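Local coordinates for protein neutral ceramidase (Pseudomonas aeruginosa, PDB 2ZWS) that hydrolyses the N-acyl linkage of ceramides to give sphingosine and free fatty acid, and also catalyses the reverse synthesis of ceramide, with a zinc ion in its active site, at residues Y225-D230 and A278-I283; I198-V203 and V437-A442; K384-T389 and P499-C504. All blocks are in the same frame, centred on the assembly; numbering follows the deposited sequence.

Interaction 1: Y225-D230 and A278-I283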
loop_
_atom_site.group_PDB
_atom_site.type_symbol
_atom_site.label_atom_id
_atom_site.label_comp_id
_atom_site.label_asym_id
_atom_site.label_seq_id
_atom_site.Cartn_x
_atom_site.Cartn_y
_atom_site.Cartn_z
ATOM N N TYR A 225 2.167 8.796 -9.344
ATOM C CA TYR A 225 2.727 10.147 -9.335
ATOM C C TYR A 225 2.994 10.559 -10.778
ATOM O O TYR A 225 2.671 11.686 -11.164
ATOM C CB TYR A 225 4.052 10.151 -8.585
ATOM C CG TYR A 225 4.788 11.468 -8.621
ATOM C CD1 TYR A 225 5.846 11.675 -9.508
ATOM C CD2 TYR A 225 4.429 12.515 -7.747
ATOM C CE1 TYR A 225 6.528 12.899 -9.521
ATOM C CE2 TYR A 225 5.111 13.716 -7.760
ATOM C CZ TYR A 225 6.139 13.902 -8.666
ATOM O OH TYR A 225 6.851 15.093 -8.679
ATOM N N HIS A 226 3.582 9.677 -11.585
ATOM C CA HIS A 226 3.861 10.068 -12.964
ATOM C C HIS A 226 2.553 10.473 -13.674
ATOM O O HIS A 226 2.501 11.487 -14.383
ATOM C CB HIS A 226 4.569 8.920 -13.691
ATOM C CG HIS A 226 4.939 9.246 -15.105
ATOM N ND1 HIS A 226 5.904 10.179 -15.422
ATOM C CD2 HIS A 226 4.475 8.766 -16.285
ATOM C CE1 HIS A 226 6.019 10.258 -16.742
ATOM N NE2 HIS A 226 5.170 9.401 -17.288
ATOM N N TRP A 227 1.487 9.691 -13.498
ATOM C CA TRP A 227 0.215 10.045 -14.152
ATOM C C TRP A 227 -0.356 11.370 -13.642
ATOM O O TRP A 227 -0.763 12.233 -14.438
ATOM C CB TRP A 227 -0.822 8.930 -13.973
ATOM C CG TRP A 227 -1.848 8.860 -15.084
ATOM C CD1 TRP A 227 -2.276 9.887 -15.914
ATOM C CD2 TRP A 227 -2.615 7.703 -15.461
ATOM N NE1 TRP A 227 -3.231 9.405 -16.794
ATOM C CE2 TRP A 227 -3.458 8.080 -16.536
ATOM C CE3 TRP A 227 -2.654 6.376 -15.005
ATOM C CZ2 TRP A 227 -4.330 7.172 -17.157
ATOM C CZ3 TRP A 227 -3.532 5.477 -15.625
ATOM C CH2 TRP A 227 -4.358 5.886 -16.684
ATOM N N GLU A 228 -0.433 11.502 -12.316
ATOM C CA GLU A 228 -1.044 12.680 -11.694
ATOM C C GLU A 228 -0.241 13.969 -11.894
ATOM O O GLU A 228 -0.825 15.043 -12.157
ATOM C CB GLU A 228 -1.229 12.444 -10.201
ATOM C CG GLU A 228 -2.226 11.335 -9.901
ATOM C CD GLU A 228 -2.224 10.847 -8.448
ATOM O OE1 GLU A 228 -3.177 10.091 -8.104
ATOM O OE2 GLU A 228 -1.292 11.197 -7.673
ATOM N N HIS A 229 1.077 13.857 -11.771
ATOM C CA HIS A 229 1.973 15.017 -11.735
ATOM C C HIS A 229 2.597 15.320 -13.094
ATOM O O HIS A 229 2.731 16.486 -13.449
ATOM C CB HIS A 229 3.069 14.786 -10.695
ATOM C CG HIS A 229 4.033 15.923 -10.532
ATOM N ND1 HIS A 229 5.190 16.017 -11.271
ATOM C CD2 HIS A 229 4.030 16.989 -9.697
ATOM C CE1 HIS A 229 5.863 17.098 -10.908
ATOM N NE2 HIS A 229 5.181 17.706 -9.952
ATOM N N ASP A 230 3.012 14.293 -13.835
ATOM C CA ASP A 230 3.771 14.533 -15.079
ATOM C C ASP A 230 2.897 14.459 -16.340
ATOM O O ASP A 230 3.248 15.054 -17.364
ATOM C CB ASP A 230 4.942 13.529 -15.232
ATOM C CG ASP A 230 5.935 13.543 -14.054
ATOM O OD1 ASP A 230 6.534 12.460 -13.820
ATOM O OD2 ASP A 230 6.122 14.600 -13.390
ATOM N N ALA A 278 2.738 2.917 -18.527
ATOM C CA ALA A 278 2.583 2.990 -19.982
ATOM C C ALA A 278 1.440 2.079 -20.429
ATOM O O ALA A 278 0.618 2.451 -21.265
ATOM C CB ALA A 278 3.870 2.675 -20.694
ATOM N N LYS A 279 1.361 0.909 -19.813
ATOM C CA LYS A 279 0.294 -0.027 -20.147
ATOM C C LYS A 279 -1.069 0.483 -19.697
ATOM O O LYS A 279 -2.061 0.349 -20.442
ATOM C CB LYS A 279 0.585 -1.439 -19.605
ATOM C CG LYS A 279 -0.374 -2.536 -20.151
ATOM C CD LYS A 279 -0.151 -2.712 -21.656
ATOM C CE LYS A 279 -1.041 -3.746 -22.304
ATOM N NZ LYS A 279 -0.445 -3.946 -23.663
ATOM N N ALA A 280 -1.135 1.069 -18.492
ATOM C CA ALA A 280 -2.414 1.574 -17.958
ATOM C C ALA A 280 -2.928 2.690 -18.845
ATOM O O ALA A 280 -4.105 2.732 -19.171
ATOM C CB ALA A 280 -2.237 2.074 -16.523
ATOM N N TYR A 281 -2.015 3.567 -19.250
ATOM C CA TYR A 281 -2.374 4.687 -20.086
ATOM C C TYR A 281 -2.881 4.196 -21.450
ATOM O O TYR A 281 -3.878 4.720 -21.976
ATOM C CB TYR A 281 -1.152 5.600 -20.283
ATOM C CG TYR A 281 -1.534 6.940 -20.820
ATOM C CD1 TYR A 281 -1.406 7.236 -22.177
ATOM C CD2 TYR A 281 -2.058 7.913 -19.979
ATOM C CE1 TYR A 281 -1.818 8.486 -22.672
ATOM C CE2 TYR A 281 -2.463 9.149 -20.468
ATOM C CZ TYR A 281 -2.327 9.421 -21.808
ATOM O OH TYR A 281 -2.710 10.647 -22.270
ATOM N N GLU A 282 -2.195 3.199 -22.004
ATOM C CA GLU A 282 -2.589 2.573 -23.282
ATOM C C GLU A 282 -4.009 1.999 -23.159
ATOM O O GLU A 282 -4.903 2.288 -23.987
ATOM C CB GLU A 282 -1.629 1.445 -23.655
ATOM C CG GLU A 282 -2.104 0.711 -24.909
ATOM C CD GLU A 282 -1.265 -0.468 -25.316
ATOM O OE1 GLU A 282 -0.361 -0.902 -24.574
ATOM O OE2 GLU A 282 -1.506 -0.988 -26.437
ATOM N N ILE A 283 -4.243 1.227 -22.102
ATOM C CA ILE A 283 -5.559 0.577 -21.951
ATOM C C ILE A 283 -6.661 1.622 -21.774
ATOM O O ILE A 283 -7.715 1.554 -22.454
ATOM C CB ILE A 283 -5.561 -0.407 -20.769
ATOM C CG1 ILE A 283 -4.593 -1.562 -21.053
ATOM C CG2 ILE A 283 -7.004 -0.860 -20.412
ATOM C CD1 ILE A 283 -4.249 -2.381 -19.807
#
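Trp227 and Tyr281 carry the aromatic part of this helix-to-helix contact, an offset edge-to-face pair. The Tyr281 edge is turned toward a face of the indole, with the ring planes at 62° and the tyrosine ring centroid 5.5 Å from that of the five-membered ring. Tyr281 CD2 makes the close approach, 3.7 Å from Trp227 CZ2, and the indole nitrogen lies at the tyrosine's edge. With CG anti to the backbone N (chi1 -165°), the Tyr281 ring ends nearer the neighbouring helix than its CB direction alone would suggest. Phe277 meets both rings.

The second contact is apolar: Trp227 CZ3 lies 3.8 Å from Ala280 CB, so the six-membered end of the indole meets the alanine methyl.

Side-chain bonds also tie residues together within each helix. On 225-230 the Asp230 carboxylate holds two imidazoles. His226 ND1 gives to the anti lone pair of OD1 at 2.9 Å, tilted from the histidine plane, whereas His229 ND1 reaches OD2 at 2.7 Å in its own ring plane, a straighter bond (166°). Tyr225 OH sits over the His229 ring and also bonds Asp581, a magnesium ligand. On 278-283, Lys279 NZ forms a salt bridge with Glu282 OE1 at 3.2 Å.

On the sheet side, Trp227 and Ala280 both touch Phe241 of strand 238-242. Helix 218-231 lies in the connection between the adjacent parallel strands 194-200 and 238-242, a beta-alpha-beta crossover, and helix 265-286 lies beside it on the same mixed sheet, as in an alpha/beta layered fold.

Interaction 2: I198-V203 and V437-A442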
loop_
_atom_site.group_PDB
_atom_site.type_symbol
_atom_site.label_atom_id
_atom_site.label_comp_id
_atom_site.label_asym_id
_atom_site.label_seq_id
_atom_site.Cartn_x
_atom_site.Cartn_y
_atom_site.Cartn_z
ATOM N N ILE A 198 -8.211 3.511 -12.024
ATOM C CA ILE A 198 -7.614 2.473 -11.177
ATOM C C ILE A 198 -7.044 1.395 -12.107
ATOM O O ILE A 198 -7.769 0.855 -12.951
ATOM C CB ILE A 198 -8.650 1.814 -10.221
ATOM C CG1 ILE A 198 -9.406 2.867 -9.373
ATOM C CG2 ILE A 198 -7.961 0.728 -9.360
ATOM C CD1 ILE A 198 -10.715 2.321 -8.796
ATOM N N SER A 199 -5.751 1.122 -11.950
ATOM C CA SER A 199 -5.063 0.027 -12.669
ATOM C C SER A 199 -4.819 -1.146 -11.707
ATOM O O SER A 199 -4.348 -0.937 -10.578
ATOM C CB SER A 199 -3.705 0.513 -13.207
ATOM O OG SER A 199 -2.796 -0.560 -13.416
ATOM N N TRP A 200 -5.153 -2.370 -12.132
ATOM C CA TRP A 200 -4.843 -3.566 -11.326
ATOM C C TRP A 200 -3.842 -4.407 -12.091
ATOM O O TRP A 200 -4.086 -4.801 -13.243
ATOM C CB TRP A 200 -6.079 -4.441 -11.091
ATOM C CG TRP A 200 -7.078 -3.878 -10.131
ATOM C CD1 TRP A 200 -7.104 -4.066 -8.782
ATOM C CD2 TRP A 200 -8.236 -3.080 -10.450
ATOM N NE1 TRP A 200 -8.189 -3.422 -8.226
ATOM C CE2 TRP A 200 -8.908 -2.814 -9.224
ATOM C CE3 TRP A 200 -8.781 -2.573 -11.653
ATOM C CZ2 TRP A 200 -10.090 -2.067 -9.152
ATOM C CZ3 TRP A 200 -9.970 -1.804 -11.577
ATOM C CH2 TRP A 200 -10.607 -1.561 -10.324
ATOM N N PHE A 201 -2.713 -4.678 -11.459
ATOM C CA PHE A 201 -1.655 -5.478 -12.085
ATOM C C PHE A 201 -0.761 -6.032 -10.969
ATOM O O PHE A 201 -0.381 -5.272 -10.079
ATOM C CB PHE A 201 -0.814 -4.637 -13.057
ATOM C CG PHE A 201 0.373 -5.369 -13.599
ATOM C CD1 PHE A 201 1.646 -5.077 -13.128
ATOM C CD2 PHE A 201 0.230 -6.329 -14.613
ATOM C CE1 PHE A 201 2.767 -5.764 -13.603
ATOM C CE2 PHE A 201 1.356 -7.044 -15.097
ATOM C CZ PHE A 201 2.627 -6.747 -14.604
ATOM N N PRO A 202 -0.444 -7.342 -10.989
ATOM C CA PRO A 202 0.334 -7.875 -9.853
ATOM C C PRO A 202 1.839 -7.790 -10.035
ATOM O O PRO A 202 2.390 -8.349 -10.991
ATOM C CB PRO A 202 -0.106 -9.348 -9.786
ATOM C CG PRO A 202 -0.411 -9.696 -11.270
ATOM C CD PRO A 202 -0.822 -8.390 -11.966
ATOM N N VAL A 203 2.504 -7.128 -9.093
ATOM C CA VAL A 203 3.967 -7.117 -9.019
ATOM C C VAL A 203 4.352 -6.558 -7.655
ATOM O O VAL A 203 3.830 -5.512 -7.276
ATOM C CB VAL A 203 4.627 -6.300 -10.189
ATOM C CG1 VAL A 203 4.194 -4.792 -10.193
ATOM C CG2 VAL A 203 6.161 -6.473 -10.167
ATOM N N VAL A 437 -12.203 -9.011 -11.218
ATOM C CA VAL A 437 -10.894 -8.479 -10.847
ATOM C C VAL A 437 -10.585 -8.918 -9.410
ATOM O O VAL A 437 -11.401 -8.707 -8.512
ATOM C CB VAL A 437 -10.870 -6.946 -10.912
ATOM C CG1 VAL A 437 -9.528 -6.434 -10.406
ATOM C CG2 VAL A 437 -11.082 -6.486 -12.342
ATOM N N PHE A 438 -9.427 -9.538 -9.212
ATOM C CA PHE A 438 -9.057 -10.034 -7.901
ATOM C C PHE A 438 -8.093 -9.047 -7.255
ATOM O O PHE A 438 -6.989 -8.907 -7.731
ATOM C CB PHE A 438 -8.394 -11.404 -8.065
ATOM C CG PHE A 438 -8.068 -12.072 -6.771
ATOM C CD1 PHE A 438 -8.936 -12.989 -6.202
ATOM C CD2 PHE A 438 -6.879 -11.769 -6.103
ATOM C CE1 PHE A 438 -8.632 -13.609 -4.978
ATOM C CE2 PHE A 438 -6.559 -12.394 -4.889
ATOM C CZ PHE A 438 -7.447 -13.308 -4.322
ATOM N N ASN A 439 -8.518 -8.340 -6.215
ATOM C CA ASN A 439 -7.639 -7.393 -5.529
ATOM C C ASN A 439 -7.181 -7.978 -4.198
ATOM O O ASN A 439 -7.947 -7.987 -3.246
ATOM C CB ASN A 439 -8.404 -6.064 -5.333
ATOM C CG ASN A 439 -7.494 -4.881 -4.991
ATOM O OD1 ASN A 439 -6.438 -5.021 -4.325
ATOM N ND2 ASN A 439 -7.906 -3.710 -5.427
ATOM N N GLY A 440 -5.956 -8.510 -4.148
ATOM C CA GLY A 440 -5.314 -8.977 -2.901
ATOM C C GLY A 440 -4.947 -7.778 -2.031
ATOM O O GLY A 440 -5.139 -6.618 -2.440
ATOM N N TYR A 441 -4.410 -8.043 -0.843
ATOM C CA TYR A 441 -3.984 -6.981 0.085
ATOM C C TYR A 441 -5.145 -6.058 0.474
ATOM O O TYR A 441 -4.942 -4.858 0.670
ATOM C CB TYR A 441 -2.854 -6.123 -0.502
ATOM C CG TYR A 441 -1.709 -6.932 -1.067
ATOM C CD1 TYR A 441 -0.651 -7.330 -0.252
ATOM C CD2 TYR A 441 -1.702 -7.327 -2.409
ATOM C CE1 TYR A 441 0.421 -8.099 -0.774
ATOM C CE2 TYR A 441 -0.662 -8.091 -2.944
ATOM C CZ TYR A 441 0.389 -8.484 -2.119
ATOM O OH TYR A 441 1.379 -9.237 -2.677
ATOM N N ALA A 442 -6.347 -6.616 0.608
ATOM C CA ALA A 442 -7.527 -5.782 0.941
ATOM C C ALA A 442 -8.125 -6.103 2.316
ATOM O O ALA A 442 -8.324 -7.291 2.657
ATOM C CB ALA A 442 -8.616 -5.923 -0.131
#
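The indole of Trp200 is covered on both faces: Val437 CG1 lies over one, and Ile198 CG2, from the same strand as the tryptophan, lies 3.5 Å above the opposite one. The valine methyl makes a CH-pi contact, 3.5 Å from the centroid of the five-membered ring and only 11° off its normal. With CG1 anti to the backbone N of Val437 (chi1 175°), this methyl is the branch that meets the ring. At the edge sits the amide of Asn439, its plane turned 87° from that of the indole. The amide atom modelled as ND2 is 2.8 Å from Trp200 NE1, though that amide is probably turned over in the model.

All three touching residues are buried. The tryptophan thus fills the interface between two sheets, one carrying strand 194-200 and the other ending in strand 435-439; Leu405 of the adjoining strand 403-407 touches Trp200, Val437 and Asn439.

Past Asn439 the chain leaves the strand, and Tyr441 OH bonds Glu411, a zinc ligand, while its ring meets that of His97, another one. The contact probably forms part of the second shell around the zinc site, the Asn439 side chain being about 13 Å from the metal.

Interaction 3: K384-T389 and P499-C504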
loop_
_atom_site.group_PDB
_atom_site.type_symbol
_atom_site.label_atom_id
_atom_site.label_comp_id
_atom_site.label_asym_id
_atom_site.label_seq_id
_atom_site.Cartn_x
_atom_site.Cartn_y
_atom_site.Cartn_z
ATOM N N LYS A 384 -0.650 -17.126 23.361
ATOM C CA LYS A 384 -1.549 -16.567 24.372
ATOM C C LYS A 384 -0.911 -15.319 24.989
ATOM O O LYS A 384 0.315 -15.273 25.118
ATOM C CB LYS A 384 -1.838 -17.628 25.452
ATOM C CG LYS A 384 -2.671 -18.820 24.944
ATOM C CD LYS A 384 -4.089 -18.417 24.567
ATOM C CE LYS A 384 -4.979 -19.619 24.228
ATOM N NZ LYS A 384 -4.585 -20.294 22.952
ATOM N N PRO A 385 -1.731 -14.321 25.378
ATOM C CA PRO A 385 -3.198 -14.301 25.390
ATOM C C PRO A 385 -3.815 -14.082 24.022
ATOM O O PRO A 385 -5.004 -14.345 23.845
ATOM C CB PRO A 385 -3.549 -13.104 26.298
ATOM C CG PRO A 385 -2.273 -12.507 26.701
ATOM C CD PRO A 385 -1.186 -13.036 25.857
ATOM N N TYR A 386 -3.006 -13.618 23.072
ATOM C CA TYR A 386 -3.469 -13.371 21.707
ATOM C C TYR A 386 -2.644 -14.117 20.664
ATOM O O TYR A 386 -1.413 -14.168 20.751
ATOM C CB TYR A 386 -3.407 -11.875 21.396
ATOM C CG TYR A 386 -4.183 -11.057 22.384
ATOM C CD1 TYR A 386 -5.576 -11.045 22.361
ATOM C CD2 TYR A 386 -3.529 -10.354 23.392
ATOM C CE1 TYR A 386 -6.315 -10.307 23.289
ATOM C CE2 TYR A 386 -4.256 -9.623 24.330
ATOM C CZ TYR A 386 -5.640 -9.600 24.271
ATOM O OH TYR A 386 -6.344 -8.856 25.211
ATOM N N PRO A 387 -3.313 -14.669 19.641
ATOM C CA PRO A 387 -2.509 -15.287 18.568
ATOM C C PRO A 387 -1.677 -14.200 17.890
ATOM O O PRO A 387 -2.075 -13.021 17.911
ATOM C CB PRO A 387 -3.554 -15.849 17.590
ATOM C CG PRO A 387 -4.810 -15.154 17.911
ATOM C CD PRO A 387 -4.757 -14.695 19.360
ATOM N N TRP A 388 -0.533 -14.567 17.316
ATOM C CA TRP A 388 0.324 -13.576 16.652
ATOM C C TRP A 388 -0.195 -13.216 15.265
ATOM O O TRP A 388 0.317 -12.299 14.634
ATOM C CB TRP A 388 1.750 -14.093 16.518
ATOM C CG TRP A 388 2.456 -14.261 17.821
ATOM C CD1 TRP A 388 1.968 -14.042 19.087
ATOM C CD2 TRP A 388 3.801 -14.697 17.970
ATOM N NE1 TRP A 388 2.950 -14.330 20.023
ATOM C CE2 TRP A 388 4.081 -14.742 19.356
ATOM C CE3 TRP A 388 4.805 -15.068 17.057
ATOM C CZ2 TRP A 388 5.334 -15.130 19.848
ATOM C CZ3 TRP A 388 6.053 -15.462 17.552
ATOM C CH2 TRP A 388 6.298 -15.491 18.926
ATOM N N THR A 389 -1.178 -13.974 14.784
ATOM C CA THR A 389 -1.709 -13.798 13.444
ATOM C C THR A 389 -3.237 -13.788 13.523
ATOM O O THR A 389 -3.808 -14.290 14.477
ATOM C CB THR A 389 -1.230 -14.934 12.505
ATOM O OG1 THR A 389 -1.306 -16.203 13.187
ATOM C CG2 THR A 389 0.193 -14.686 12.031
ATOM N N PRO A 499 -11.896 -9.744 16.441
ATOM C CA PRO A 499 -11.362 -9.430 17.777
ATOM C C PRO A 499 -10.785 -8.017 17.858
ATOM O O PRO A 499 -10.095 -7.577 16.947
ATOM C CB PRO A 499 -10.265 -10.481 17.978
ATOM C CG PRO A 499 -10.631 -11.602 17.078
ATOM C CD PRO A 499 -11.255 -10.936 15.858
ATOM N N ASP A 500 -11.086 -7.303 18.936
ATOM C CA ASP A 500 -10.533 -5.972 19.164
ATOM C C ASP A 500 -9.336 -6.110 20.100
ATOM O O ASP A 500 -9.470 -6.461 21.288
ATOM C CB ASP A 500 -11.616 -5.050 19.742
ATOM C CG ASP A 500 -11.156 -3.602 19.937
ATOM O OD1 ASP A 500 -9.967 -3.280 19.734
ATOM O OD2 ASP A 500 -12.012 -2.770 20.313
ATOM N N LEU A 501 -8.156 -5.864 19.551
ATOM C CA LEU A 501 -6.907 -6.037 20.298
ATOM C C LEU A 501 -6.325 -4.682 20.686
ATOM O O LEU A 501 -5.179 -4.573 21.137
ATOM C CB LEU A 501 -5.906 -6.848 19.490
ATOM C CG LEU A 501 -6.238 -8.315 19.162
ATOM C CD1 LEU A 501 -4.934 -9.091 18.818
ATOM C CD2 LEU A 501 -7.036 -9.032 20.220
ATOM N N SER A 502 -7.140 -3.640 20.533
ATOM C CA SER A 502 -6.680 -2.275 20.751
ATOM C C SER A 502 -6.205 -1.978 22.190
ATOM O O SER A 502 -5.346 -1.124 22.369
ATOM C CB SER A 502 -7.742 -1.259 20.316
ATOM O OG SER A 502 -8.889 -1.352 21.146
ATOM N N CYS A 503 -6.777 -2.689 23.172
ATOM C CA CYS A 503 -6.436 -2.476 24.597
ATOM C C CYS A 503 -4.982 -2.734 24.930
ATOM O O CYS A 503 -4.417 -2.119 25.849
ATOM C CB CYS A 503 -7.269 -3.383 25.518
ATOM S SG CYS A 503 -6.894 -5.179 25.398
ATOM N N CYS A 504 -4.387 -3.673 24.208
ATOM C CA CYS A 504 -3.305 -4.448 24.782
ATOM C C CYS A 504 -2.104 -4.580 23.851
ATOM O O CYS A 504 -1.439 -5.624 23.794
ATOM C CB CYS A 504 -3.853 -5.792 25.263
ATOM S SG CYS A 504 -5.180 -5.595 26.475
#
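Tyr386 and Leu501 face each other from two segments without regular helix or strand, their CA atoms 8.2 Å apart. A cis peptide precedes Pro385, and 499-504 combines an Asx turn at Asp500 with a vicinal disulfide, Cys503 to Cys504. A backbone hydrogen bond runs from Cys504 N to Leu501 O at 3.3 Å.

Between the segments, the Leu501 methyl CD2 presses on the Tyr386 ring obliquely, 3.3 Å from CD1, which is tight for two carbons. The two side chains slide past each other in opposite directions. Tyr386 keeps CG anti to its carbonyl carbon (chi1 -56°), which sends the phenol along the other segment until OH stands 3.7 Å from the SG atoms of both Cys503 and Cys504. Both cysteines have two conformers, so the contacts with sulfur hold for the modelled copy only. Pro385 CB lies over one face of the ring.

Leu501 also touches Tyr108, and its side chain is about 7 Å from that of Gln68, inferred to bind substrate, so Leu501 probably lies close to the substrate-binding region. In the Asx turn, Asp500 OD1 accepts from Ser502 N at 3.0 Å and from Ser502 OG at 2.6 Å, both donors approaching from the same face of the carboxylate plane.

Interactions 1 and 2 are neighbours, centres 16 Å apart, and both involve the large mixed sheet, interaction 1 through helices 218-231 and 265-286 packed on it and interaction 2 through its strand 194-200. Ala280 CB packs 3.9 Å from Ser199 CB. Interaction 2 joins that sheet to the four-stranded one, nearer the zinc site. Interaction 3 lies apart, its centre 29 Å from interaction 2 and 41 Å from interaction 1, across the chain's centre from the latter. Along the sequence both segments of interaction 1 fall between those of interaction 2, whereas interactions 2 and 3 alternate. Interaction 3 joins the N-terminal ceramidase region to the C-terminal one; the others lie wholly within the N-terminal region.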